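Side-chain contact in 178aa long hypothetical molybdenum cofactor biosynthesis protein B (PDB 3IWT), which probably binds molybdopterin and takes part in molybdenum cofactor biosynthesis: residues G140-K144 with K145-L149. Sequence-based numbering, arbitrary orientation.
Sequences GIIGK and KIVYL
A two-residue beta hairpin joins I142 to K145 across a type II' turn, linking strand 138-142 to strand 145-150 in the mixed sheet. G143 takes the first corner at phi 62° and psi -129°, a backbone shape that is easiest without a side chain, and K144 fills the second. Two reciprocal pairs of backbone bonds fix the register. K145 N donates to I142 O at 3.1 Å, while I142 N meets K145 O at 3.0 Å. Further along, V147 N donates to G140 O at 2.8 Å and G140 N to V147 O at 2.9 Å.

Between these rungs sits the non-hydrogen-bonded pair I141 and I146, whose side chains run alongside each other on one face. CG1 of I141 touches CD1 of I146 at 3.8 Å; in I146, chi2 of -48° folds CD1 back to that point. V176 of helix 154-176 packs on both isoleucines. On the other face I142 reaches diagonally to V147, CD1 to CG2 at 4.2 Å, beside F107. At the end of the turn CB of K145 lies 3.4 Å from I142 O, next to the backbone bond; the side chain then leads away from the hairpin, and its NZ hydrogen-bonds to V82 O. The hairpin is thus held by reciprocal N-H...O=C bonds at the two pairs flanking I141 and I146 and by apolar contacts on both faces, with the lysine's ammonium group satisfied outside it.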
# COMPACT_ATOMS: atom_id res chain seq x y z
N GLY A 140 13.08 12.76 -0.33
CA GLY A 140 13.37 11.40 -0.70
C GLY A 140 14.69 11.27 -1.43
O GLY A 140 15.42 12.26 -1.63
N ILE A 141 14.99 10.04 -1.80
CA ILE A 141 16.26 9.67 -2.42
C ILE A 141 15.90 8.92 -3.71
O ILE A 141 15.03 8.02 -3.68
CB ILE A 141 17.08 8.73 -1.47
CG1 ILE A 141 17.43 9.42 -0.14
CG2 ILE A 141 18.35 8.22 -2.17
CD1 ILE A 141 17.52 8.46 1.06
N ILE A 142 16.49 9.33 -4.83
CA ILE A 142 16.38 8.58 -6.09
C ILE A 142 17.78 8.41 -6.64
O ILE A 142 18.45 9.37 -6.92
CB ILE A 142 15.52 9.31 -7.15
CG1 ILE A 142 14.13 9.58 -6.60
CG2 ILE A 142 15.45 8.46 -8.47
CD1 ILE A 142 13.25 10.45 -7.46
N GLY A 143 18.22 7.17 -6.82
CA GLY A 143 19.61 6.91 -7.18
C GLY A 143 20.48 7.43 -6.06
O GLY A 143 20.26 7.10 -4.90
N LYS A 144 21.46 8.24 -6.39
CA LYS A 144 22.36 8.83 -5.41
C LYS A 144 22.04 10.31 -5.20
O LYS A 144 22.88 11.06 -4.71
CB LYS A 144 23.80 8.68 -5.85
CG LYS A 144 24.23 7.21 -6.15
CD LYS A 144 24.02 6.27 -4.92
CE LYS A 144 24.58 4.86 -5.20
NZ LYS A 144 23.48 3.96 -5.70
N LYS A 145 20.83 10.71 -5.56
CA LYS A 145 20.38 12.09 -5.48
C LYS A 145 19.28 12.29 -4.41
O LYS A 145 18.50 11.40 -4.15
CB LYS A 145 19.84 12.52 -6.83
CG LYS A 145 20.87 12.29 -8.00
CD LYS A 145 20.44 13.04 -9.24
CE LYS A 145 21.18 12.57 -10.48
NZ LYS A 145 22.66 12.75 -10.43
N ILE A 146 19.27 13.47 -3.80
CA ILE A 146 18.29 13.82 -2.80
C ILE A 146 17.26 14.74 -3.47
O ILE A 146 17.59 15.53 -4.36
CB ILE A 146 18.94 14.57 -1.61
CG1 ILE A 146 20.16 13.78 -1.07
CG2 ILE A 146 17.90 14.85 -0.49
CD1 ILE A 146 19.92 12.27 -0.82
N VAL A 147 16.01 14.63 -3.05
CA VAL A 147 14.95 15.44 -3.61
C VAL A 147 14.15 16.05 -2.47
O VAL A 147 13.75 15.32 -1.56
CB VAL A 147 14.00 14.61 -4.51
CG1 VAL A 147 12.84 15.48 -5.02
CG2 VAL A 147 14.78 13.89 -5.67
N TYR A 148 13.94 17.37 -2.51
CA TYR A 148 13.12 18.07 -1.53
C TYR A 148 11.95 18.71 -2.27
O TYR A 148 12.16 19.48 -3.21
CB TYR A 148 13.90 19.14 -0.78
CG TYR A 148 15.01 18.64 0.14
CD1 TYR A 148 14.74 18.27 1.44
CD2 TYR A 148 16.35 18.60 -0.30
CE1 TYR A 148 15.77 17.83 2.29
CE2 TYR A 148 17.36 18.15 0.53
CZ TYR A 148 17.08 17.79 1.84
OH TYR A 148 18.11 17.37 2.66
N LEU A 149 10.74 18.39 -1.83
CA LEU A 149 9.53 18.95 -2.38
C LEU A 149 8.98 19.96 -1.39
O LEU A 149 8.39 19.60 -0.37
CB LEU A 149 8.48 17.86 -2.65
CG LEU A 149 8.91 16.62 -3.43
CD1 LEU A 149 7.72 15.60 -3.53
CD2 LEU A 149 9.47 17.01 -4.83